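Local coordinates for protein phosphoribosylamine--glycine ligase (Thermotoga maritima, PDB 1VKZ) that catalyses the ATP-dependent ligation of glycine to 5-phosphoribosylamine, giving glycinamide ribonucleotide in de novo purine biosynthesis, at residues M200-G205 / V307-E312. Numbering follows the deposited sequence.
Sequences MAVVNG and VNAVLE
Val202 of strand 195-204 sets its two methyl groups against Ala309 and Val310 of helix 303-315, a helix-on-sheet packing within the ATP-grasp fold. One methyl reaches the helix backbone itself: Val202 CG1 lies 3.8 Å from the carbonyl O of Ala309 and 4.0 Å from CA of Val310, over the backbone where the first residue leads into the second. The same methyl also meets the Val310 side chain, with Val202 CG1 and Val310 CG2 4.3 Å apart. CB of Ala309 points toward the strand, while that of Val310 leaves the helix to one side. A chi1 of -167° in Val202 puts CG1 opposite the backbone N, which brings it to Ala309 O and Val310 CA and turns CG2 to the Ala309 methyl. No hydrogen bond crosses between the segments, which bury 127 Å² together; the contact is van der Waals packing of methyl groups against helix backbone and side chains.

Neighbours back both partners. Val202 is paired through its backbone with Val209 of the adjoining antiparallel strand 207-210, whereas Ala201 and Val203 bond to Leu270 and Gly268 on the other flank. Phe269 of strand 269-277 touches both Val202 and Val310, lining the same interface. Beyond the helix, Val307, Val310 and Leu311 rest on Phe34 of helix 25-36, which belongs to the N-terminal, Rossmann-like part of the chain; helix 303-315 therefore lies between that part and the antiparallel sheet that holds strand 195-204. At the interface itself, Val202 CG2 ends 4.4 Å from Ala309 CB.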
HETATM    1  N   MSE A 200       9.681   1.191   0.862  1.00 41.42           N
HETATM    2  CA  MSE A 200       8.989   2.209   0.104  1.00 44.67           C
HETATM    3  C   MSE A 200       9.926   3.352  -0.183  1.00 42.17           C
HETATM    4  O   MSE A 200      10.713   3.781   0.656  1.00 41.16           O
HETATM    5  CB  MSE A 200       7.802   2.771   0.904  1.00 43.04           C
HETATM    6  CG  MSE A 200       6.439   2.260   0.476  1.00 53.67           C
HETATM    7 SE   MSE A 200       5.143   2.220   1.992  1.00 57.86          SE
HETATM    8  CE  MSE A 200       5.835   0.445   2.738  1.00 57.70           C
ATOM      9  N   ALA A 201       9.806   3.893  -1.370  1.00 42.95           N
ATOM     10  CA  ALA A 201      10.637   5.015  -1.725  1.00 43.21           C
ATOM     11  C   ALA A 201       9.882   6.054  -2.562  1.00 41.67           C
ATOM     12  O   ALA A 201       8.958   5.734  -3.343  1.00 39.46           O
ATOM     13  CB  ALA A 201      11.866   4.523  -2.446  1.00 42.98           C
ATOM     14  N   VAL A 202      10.304   7.305  -2.374  1.00 42.76           N
ATOM     15  CA  VAL A 202       9.982   8.393  -3.297  1.00 42.24           C
ATOM     16  C   VAL A 202      11.071   8.359  -4.343  1.00 41.00           C
ATOM     17  O   VAL A 202      12.243   8.265  -4.014  1.00 43.43           O
ATOM     18  CB  VAL A 202       9.944   9.783  -2.613  1.00 41.30           C
ATOM     19  CG1 VAL A 202       9.319  10.789  -3.531  1.00 37.95           C
ATOM     20  CG2 VAL A 202       9.146   9.741  -1.315  1.00 45.76           C
ATOM     21  N   VAL A 203      10.658   8.442  -5.593  1.00 40.32           N
ATOM     22  CA  VAL A 203      11.480   8.121  -6.740  1.00 41.47           C
ATOM     23  C   VAL A 203      11.330   9.184  -7.855  1.00 41.88           C
ATOM     24  O   VAL A 203      10.223   9.661  -8.132  1.00 36.07           O
ATOM     25  CB  VAL A 203      11.093   6.763  -7.332  1.00 42.29           C
ATOM     26  CG1 VAL A 203      11.876   6.510  -8.622  1.00 42.79           C
ATOM     27  CG2 VAL A 203      11.326   5.633  -6.334  1.00 44.35           C
ATOM     28  N   ASN A 204      12.465   9.540  -8.466  1.00 44.69           N
ATOM     29  CA  ASN A 204      12.537  10.367  -9.692  1.00 44.42           C
ATOM     30  C   ASN A 204      13.622   9.789 -10.546  1.00 43.43           C
ATOM     31  O   ASN A 204      14.798   9.986 -10.271  1.00 44.36           O
ATOM     32  CB  ASN A 204      12.868  11.848  -9.381  1.00 45.18           C
ATOM     33  CG  ASN A 204      13.061  12.718 -10.658  1.00 50.12           C
ATOM     34  OD1 ASN A 204      12.475  12.473 -11.729  1.00 56.10           O
ATOM     35  ND2 ASN A 204      13.868  13.758 -10.519  1.00 57.96           N
ATOM     36  N   GLY A 205      13.214   9.053 -11.571  1.00 44.10           N
ATOM     37  CA  GLY A 205      14.129   8.418 -12.490  1.00 43.01           C
ATOM     38  C   GLY A 205      14.979   7.460 -11.715  1.00 43.84           C
ATOM     39  O   GLY A 205      14.449   6.494 -11.190  1.00 45.49           O
ATOM     40  N   VAL A 307       6.560  15.538   2.683  1.00 41.48           N
ATOM     41  CA  VAL A 307       6.176  16.601   1.763  1.00 43.17           C
ATOM     42  C   VAL A 307       7.337  17.124   0.935  1.00 40.55           C
ATOM     43  O   VAL A 307       7.227  17.258  -0.267  1.00 39.82           O
ATOM     44  CB  VAL A 307       5.515  17.792   2.492  1.00 40.36           C
ATOM     45  CG1 VAL A 307       5.451  19.025   1.590  1.00 47.28           C
ATOM     46  CG2 VAL A 307       4.136  17.421   2.916  1.00 43.07           C
ATOM     47  N   ASN A 308       8.442  17.433   1.579  1.00 40.03           N
ATOM     48  CA  ASN A 308       9.595  17.944   0.851  1.00 39.49           C
ATOM     49  C   ASN A 308      10.159  16.980  -0.190  1.00 38.50           C
ATOM     50  O   ASN A 308      10.472  17.382  -1.311  1.00 38.08           O
ATOM     51  CB  ASN A 308      10.668  18.387   1.829  1.00 38.08           C
ATOM     52  CG  ASN A 308      10.344  19.742   2.476  1.00 43.85           C
ATOM     53  OD1 ASN A 308       9.501  20.519   1.986  1.00 40.34           O
ATOM     54  ND2 ASN A 308      11.036  20.040   3.558  1.00 41.91           N
ATOM     55  N   ALA A 309      10.285  15.711   0.172  1.00 38.54           N
ATOM     56  CA  ALA A 309      10.858  14.717  -0.731  1.00 39.00           C
ATOM     57  C   ALA A 309       9.947  14.511  -1.958  1.00 37.64           C
ATOM     58  O   ALA A 309      10.396  14.413  -3.081  1.00 38.61           O
ATOM     59  CB  ALA A 309      11.086  13.414   0.010  1.00 42.47           C
ATOM     60  N   VAL A 310       8.645  14.530  -1.729  1.00 38.78           N
ATOM     61  CA  VAL A 310       7.682  14.419  -2.805  1.00 38.30           C
ATOM     62  C   VAL A 310       7.790  15.605  -3.736  1.00 39.94           C
ATOM     63  O   VAL A 310       7.713  15.459  -4.931  1.00 42.10           O
ATOM     64  CB  VAL A 310       6.270  14.295  -2.229  1.00 35.53           C
ATOM     65  CG1 VAL A 310       5.228  14.378  -3.300  1.00 36.93           C
ATOM     66  CG2 VAL A 310       6.153  12.954  -1.539  1.00 41.56           C
ATOM     67  N   LEU A 311       7.958  16.798  -3.193  1.00 42.67           N
ATOM     68  CA  LEU A 311       7.972  17.982  -4.028  1.00 42.70           C
ATOM     69  C   LEU A 311       9.253  18.020  -4.821  1.00 41.82           C
ATOM     70  O   LEU A 311       9.241  18.305  -6.009  1.00 45.83           O
ATOM     71  CB  LEU A 311       7.804  19.223  -3.174  1.00 43.28           C
ATOM     72  CG  LEU A 311       6.385  19.461  -2.655  1.00 48.70           C
ATOM     73  CD1 LEU A 311       6.398  20.664  -1.712  1.00 47.94           C
ATOM     74  CD2 LEU A 311       5.353  19.656  -3.793  1.00 44.61           C
ATOM     75  N   GLU A 312      10.358  17.720  -4.158  1.00 41.49           N
ATOM     76  CA  GLU A 312      11.641  17.670  -4.804  1.00 40.97           C
ATOM     77  C   GLU A 312      11.681  16.628  -5.891  1.00 41.59           C
ATOM     78  O   GLU A 312      12.228  16.874  -6.953  1.00 45.43           O
ATOM     79  CB  GLU A 312      12.745  17.399  -3.779  1.00 42.93           C
ATOM     80  CG  GLU A 312      13.092  18.628  -2.969  1.00 43.33           C
ATOM     81  CD  GLU A 312      13.294  19.851  -3.868  1.00 52.45           C
ATOM     82  OE1 GLU A 312      13.834  19.692  -4.995  1.00 54.75           O
ATOM     83  OE2 GLU A 312      12.895  20.969  -3.458  1.00 51.13           O
TER